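Local coordinates for 2,3-dihydroxybenzoate-AMP ligase (Mycobacterium smegmatis, PDB 5KEI), which belongs to the ANL superfamily of AMP-binding enzymes, with a large AMP-binding region followed by a smaller C-terminal domain, at residues L325-G330 / Q350-M355; N361-G366 / E373-R378. All blocks are in the same frame, centred on the assembly; numbering follows the deposited sequence.

Contact 1: residues L325-G330 / Q350-M355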
loop_
_atom_site.group_PDB
_atom_site.type_symbol
_atom_site.label_atom_id
_atom_site.label_comp_id
_atom_site.label_asym_id
_atom_site.label_seq_id
_atom_site.Cartn_x
_atom_site.Cartn_y
_atom_site.Cartn_z
ATOM N N LEU A 325 -1.027 18.194 -14.465
ATOM C CA LEU A 325 -0.244 17.257 -13.679
ATOM C C LEU A 325 -0.669 15.839 -14.015
ATOM O O LEU A 325 -1.778 15.417 -13.682
ATOM C CB LEU A 325 -0.402 17.517 -12.171
ATOM C CG LEU A 325 0.310 16.523 -11.227
ATOM C CD1 LEU A 325 1.818 16.617 -11.323
ATOM C CD2 LEU A 325 -0.125 16.739 -9.807
ATOM N N LEU A 326 0.219 15.120 -14.688
ATOM C CA LEU A 326 0.079 13.687 -14.896
ATOM C C LEU A 326 1.148 12.955 -14.101
ATOM O O LEU A 326 2.319 12.959 -14.470
ATOM C CB LEU A 326 0.186 13.336 -16.372
ATOM C CG LEU A 326 0.110 11.842 -16.690
ATOM C CD1 LEU A 326 -1.190 11.300 -16.176
ATOM C CD2 LEU A 326 0.202 11.629 -18.172
ATOM N N GLN A 327 0.744 12.362 -12.983
ATOM C CA GLN A 327 1.643 11.535 -12.200
ATOM C C GLN A 327 1.719 10.158 -12.827
ATOM O O GLN A 327 0.711 9.635 -13.312
ATOM C CB GLN A 327 1.180 11.385 -10.744
ATOM C CG GLN A 327 0.898 12.650 -9.967
ATOM C CD GLN A 327 0.365 12.335 -8.560
ATOM O OE1 GLN A 327 -0.752 11.822 -8.401
ATOM N NE2 GLN A 327 1.185 12.595 -7.544
ATOM N N VAL A 328 2.909 9.566 -12.816
ATOM C CA VAL A 328 3.080 8.187 -13.255
ATOM C C VAL A 328 3.930 7.420 -12.241
ATOM O O VAL A 328 5.026 7.836 -11.880
ATOM C CB VAL A 328 3.694 8.122 -14.648
ATOM C CG1 VAL A 328 3.904 6.657 -15.082
ATOM C CG2 VAL A 328 2.793 8.860 -15.640
ATOM N N GLY A 329 3.382 6.317 -11.748
ATOM C CA GLY A 329 4.033 5.525 -10.725
ATOM C C GLY A 329 3.548 4.095 -10.808
ATOM O O GLY A 329 2.802 3.750 -11.710
ATOM N N GLY A 330 3.966 3.258 -9.868
ATOM C CA GLY A 330 3.510 1.885 -9.837
ATOM C C GLY A 330 4.421 0.891 -10.528
ATOM O O GLY A 330 4.237 -0.324 -10.385
ATOM N N GLN A 350 4.838 14.028 -13.782
ATOM C CA GLN A 350 5.559 13.870 -12.530
ATOM C C GLN A 350 5.803 12.399 -12.306
ATOM O O GLN A 350 4.869 11.603 -12.382
ATOM C CB GLN A 350 4.784 14.458 -11.367
ATOM C CG GLN A 350 5.483 14.322 -10.040
ATOM C CD GLN A 350 4.589 14.750 -8.918
ATOM O OE1 GLN A 350 3.508 14.190 -8.746
ATOM N NE2 GLN A 350 5.011 15.759 -8.154
ATOM N N GLN A 351 7.056 12.019 -12.070
ATOM C CA GLN A 351 7.338 10.626 -11.762
ATOM C C GLN A 351 7.221 10.422 -10.260
ATOM O O GLN A 351 7.665 11.258 -9.449
ATOM C CB GLN A 351 8.714 10.190 -12.285
ATOM C CG GLN A 351 8.796 10.160 -13.818
ATOM C CD GLN A 351 9.758 9.099 -14.383
ATOM O OE1 GLN A 351 9.838 7.983 -13.876
ATOM N NE2 GLN A 351 10.483 9.458 -15.446
ATOM N N VAL A 352 6.572 9.322 -9.896
ATOM C CA VAL A 352 6.378 8.976 -8.500
ATOM C C VAL A 352 6.857 7.551 -8.227
ATOM O O VAL A 352 6.356 6.609 -8.811
ATOM C CB VAL A 352 4.901 9.096 -8.093
ATOM C CG1 VAL A 352 4.751 8.867 -6.581
ATOM C CG2 VAL A 352 4.344 10.445 -8.528
ATOM N N PHE A 353 7.834 7.409 -7.345
ATOM C CA PHE A 353 8.278 6.107 -6.885
ATOM C C PHE A 353 7.957 6.009 -5.411
ATOM O O PHE A 353 8.637 6.613 -4.572
ATOM C CB PHE A 353 9.774 5.907 -7.154
ATOM C CG PHE A 353 10.384 4.751 -6.415
ATOM C CD1 PHE A 353 9.859 3.472 -6.536
ATOM C CD2 PHE A 353 11.506 4.938 -5.614
ATOM C CE1 PHE A 353 10.430 2.400 -5.853
ATOM C CE2 PHE A 353 12.076 3.872 -4.933
ATOM C CZ PHE A 353 11.540 2.604 -5.061
ATOM N N GLY A 354 6.890 5.269 -5.114
ATOM C CA GLY A 354 6.373 5.153 -3.768
ATOM C C GLY A 354 5.891 3.751 -3.442
ATOM O O GLY A 354 5.860 2.873 -4.283
ATOM N N MET A 355 5.521 3.545 -2.190
ATOM C CA MET A 355 5.111 2.236 -1.724
ATOM C C MET A 355 4.131 2.439 -0.582
ATOM O O MET A 355 4.247 3.412 0.181
ATOM C CB MET A 355 6.323 1.411 -1.277
ATOM C CG MET A 355 7.091 2.015 -0.114
ATOM S SD MET A 355 8.806 1.491 -0.028
ATOM C CE MET A 355 9.497 2.366 -1.450
HETATM O O HOH W 1 5.871 3.353 -7.283
#
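The side-chain amide nitrogen NE2 of Q327 is gripped by two carbonyl oxygens: it donates to OE1 of Q350 at 3.1 Å and, outside the two segments, to the backbone oxygen of C263. Both glutamines belong to a parallel strand pair, the two strands of a beta-alpha-beta crossover whose helix, 335-344, joins 325-328 to 349-354 in the mixed sheet of the AMP-binding region. The pair illustrates how a parallel register dictates side-chain neighbours: Q327 stands beside Q350 on one face, and V328 beside Q351 on the other. Three backbone bonds hold this register, from Q350 N to L326 O at 2.8 Å, from V328 N to Q350 O, and from V352 N to V328 O.

On the glutamine face the two chains run side by side and point the same way, their amide planes turned 43° apart. Q350 puts its CG anti to its backbone N (chi1 180°) and continues extended, which carries OE1 up beside Q327. OE1 of Q350 lies close to the amide plane of Q327, and the N-H meets it nearly along the C=O axis. Q350 NE2, on the other branch, donates to the backbone oxygen of T363, so the buried amide links Q327 on strand 325-328 to the chain just past strand 360-362, on its other side in the sheet. Hydrocarbon packs around this polar pair: L325 CD1 rests on Q350 CB at 3.7 Å, while V352 CG2 lies 4.0 Å from Q327 CB and close to NE2. The ring of Y362 touches Q327, Q350 and V352 on the same face.

Beyond V328 the direct backbone pairing gives way to a water, which accepts from G330 N at 3.2 Å and from G354 N at 3.1 Å.

Contact 2: residues N361-G366 / E373-R378; sequences NYTRIG and ENTQGR
Y362 and R378 form an antiparallel hydrogen-bonded pair, Y362 N reaching R378 O and R378 N reaching Y362 O, both at 2.9 Å, where strand 360-362 meets the edge strand 378-379. The case shows how one arginine can reinforce such a pair. R364 NH1 donates to both carbonyl oxygens of the bridge, 2.8 Å to R378 O and 2.9 Å to Y362 O, both near the guanidinium plane. Each oxygen thus takes two N-H groups, arriving from opposite faces of its carbonyl plane, while R364 NH2 turns to P379 O. A bend at chi2 (-40°) folds the R364 chain back over the pair.

On one face of this guanidinium lies that of R378, stacked with centres 3.9 Å apart and planes at 13°, although the two side chains cross at about a right angle. T363 CG2 sits 3.5 Å from T375 OG1, a hydroxyl hydrogen-bonded to V371 O. G377, at positive phi and without a side chain, lets its CA come within 3.2 Å of Y362 O.

Two like charges in a flat stack should repel; the carbonyl oxygens gathered at the edge of R364 probably offset part of that cost.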
loop_
_atom_site.group_PDB
_atom_site.type_symbol
_atom_site.label_atom_id
_atom_site.label_comp_id
_atom_site.label_asym_id
_atom_site.label_seq_id
_atom_site.Cartn_x
_atom_site.Cartn_y
_atom_site.Cartn_z
ATOM N N ASN A 361 8.796 9.127 -3.311
ATOM C CA ASN A 361 9.733 9.925 -4.102
ATOM C C ASN A 361 8.986 10.561 -5.255
ATOM O O ASN A 361 8.323 9.863 -6.030
ATOM C CB ASN A 361 10.896 9.072 -4.631
ATOM C CG ASN A 361 11.684 8.437 -3.528
ATOM O OD1 ASN A 361 12.515 9.089 -2.901
ATOM N ND2 ASN A 361 11.421 7.155 -3.263
ATOM N N TYR A 362 9.065 11.886 -5.334
ATOM C CA TYR A 362 8.422 12.657 -6.397
ATOM C C TYR A 362 9.442 13.498 -7.125
ATOM O O TYR A 362 10.399 13.981 -6.513
ATOM C CB TYR A 362 7.377 13.638 -5.867
ATOM C CG TYR A 362 6.188 13.103 -5.131
ATOM C CD1 TYR A 362 5.002 12.820 -5.797
ATOM C CD2 TYR A 362 6.214 12.968 -3.759
ATOM C CE1 TYR A 362 3.898 12.367 -5.110
ATOM C CE2 TYR A 362 5.126 12.504 -3.078
ATOM C CZ TYR A 362 3.970 12.219 -3.754
ATOM O OH TYR A 362 2.881 11.781 -3.051
ATOM N N THR A 363 9.211 13.723 -8.409
ATOM C CA THR A 363 9.828 14.856 -9.071
ATOM C C THR A 363 9.031 16.093 -8.643
ATOM O O THR A 363 7.836 16.007 -8.350
ATOM C CB THR A 363 9.845 14.695 -10.604
ATOM O OG1 THR A 363 8.563 14.238 -11.071
ATOM C CG2 THR A 363 10.905 13.701 -11.008
ATOM N N ARG A 364 9.691 17.237 -8.566
ATOM C CA ARG A 364 8.996 18.456 -8.156
ATOM C C ARG A 364 8.378 19.158 -9.378
ATOM O O ARG A 364 8.742 18.878 -10.533
ATOM C CB ARG A 364 9.946 19.383 -7.395
ATOM C CG ARG A 364 10.668 18.731 -6.184
ATOM C CD ARG A 364 9.755 17.802 -5.380
ATOM N NE ARG A 364 10.081 17.712 -3.951
ATOM C CZ ARG A 364 10.577 16.634 -3.352
ATOM N NH1 ARG A 364 10.827 15.537 -4.051
ATOM N NH2 ARG A 364 10.822 16.651 -2.045
ATOM N N ILE A 365 7.422 20.046 -9.129
ATOM C CA ILE A 365 6.593 20.603 -10.200
ATOM C C ILE A 365 7.376 21.441 -11.223
ATOM O O ILE A 365 7.142 21.337 -12.434
ATOM C CB ILE A 365 5.447 21.452 -9.628
ATOM C CG1 ILE A 365 4.461 20.557 -8.882
ATOM C CG2 ILE A 365 4.717 22.194 -10.739
ATOM C CD1 ILE A 365 3.934 19.435 -9.700
ATOM N N GLY A 366 8.331 22.242 -10.775
ATOM C CA GLY A 366 9.106 22.985 -11.762
ATOM C C GLY A 366 10.296 22.288 -12.416
ATOM O O GLY A 366 11.013 22.909 -13.194
ATOM N N GLU A 373 12.126 13.005 -17.009
ATOM C CA GLU A 373 12.145 11.892 -17.946
ATOM C C GLU A 373 13.154 10.809 -17.556
ATOM O O GLU A 373 13.012 9.670 -17.976
ATOM C CB GLU A 373 12.422 12.399 -19.376
ATOM C CG GLU A 373 11.247 13.193 -19.967
ATOM C CD GLU A 373 11.426 13.632 -21.428
ATOM O OE1 GLU A 373 12.466 13.314 -22.049
ATOM O OE2 GLU A 373 10.508 14.305 -21.960
ATOM N N ASN A 374 14.144 11.133 -16.731
ATOM C CA ASN A 374 15.165 10.134 -16.425
ATOM C C ASN A 374 15.323 9.781 -14.954
ATOM O O ASN A 374 16.248 9.041 -14.603
ATOM C CB ASN A 374 16.525 10.590 -16.953
ATOM C CG ASN A 374 16.525 10.774 -18.447
ATOM O OD1 ASN A 374 16.787 9.837 -19.192
ATOM N ND2 ASN A 374 16.231 11.986 -18.894
ATOM N N THR A 375 14.462 10.326 -14.094
ATOM C CA THR A 375 14.542 10.022 -12.660
ATOM C C THR A 375 13.199 9.543 -12.117
ATOM O O THR A 375 12.159 9.765 -12.728
ATOM C CB THR A 375 15.021 11.255 -11.808
ATOM O OG1 THR A 375 13.964 12.218 -11.670
ATOM C CG2 THR A 375 16.236 11.918 -12.443
ATOM N N GLN A 376 13.222 8.888 -10.961
ATOM C CA GLN A 376 11.982 8.582 -10.262
ATOM C C GLN A 376 11.854 9.450 -8.992
ATOM O O GLN A 376 11.363 8.981 -7.963
ATOM C CB GLN A 376 11.900 7.088 -9.910
ATOM C CG GLN A 376 11.657 6.155 -11.095
ATOM C CD GLN A 376 12.772 6.176 -12.129
ATOM O OE1 GLN A 376 13.894 5.703 -11.875
ATOM N NE2 GLN A 376 12.466 6.722 -13.318
ATOM N N GLY A 377 12.301 10.707 -9.074
ATOM C CA GLY A 377 12.074 11.683 -8.013
ATOM C C GLY A 377 13.020 11.662 -6.821
ATOM O O GLY A 377 14.110 11.094 -6.892
ATOM N N ARG A 378 12.624 12.309 -5.728
ATOM C CA ARG A 378 13.414 12.293 -4.499
ATOM C C ARG A 378 12.418 12.426 -3.341
ATOM O O ARG A 378 11.254 12.773 -3.592
ATOM C CB ARG A 378 14.505 13.409 -4.504
ATOM C CG ARG A 378 13.992 14.843 -4.558
ATOM C CD ARG A 378 15.117 15.893 -4.639
ATOM N NE ARG A 378 14.537 17.201 -4.937
ATOM C CZ ARG A 378 14.103 18.052 -4.014
ATOM N NH1 ARG A 378 14.219 17.750 -2.736
ATOM N NH2 ARG A 378 13.551 19.206 -4.363
#

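From the N terminus, strand 325-328 leads through helix 335-344 to strand 349-354, and contact 1 closes this crossover. Soon after, the chain reverses into strand 360-362, passes through helix 369-374 and returns at 378-379, where contact 2 closes a shorter loop. The two loops follow in series, neither enclosing nor crossing the other. Strands 349-354 and 360-362 are sheet neighbours, so the contacts adjoin: N361 N lies 2.8 Å from F353 O in a probable hydrogen bond, and Q351 and F353 pack against T375 and Q376. Together they carry the sheet from parallel strands to its antiparallel edge at 378-379.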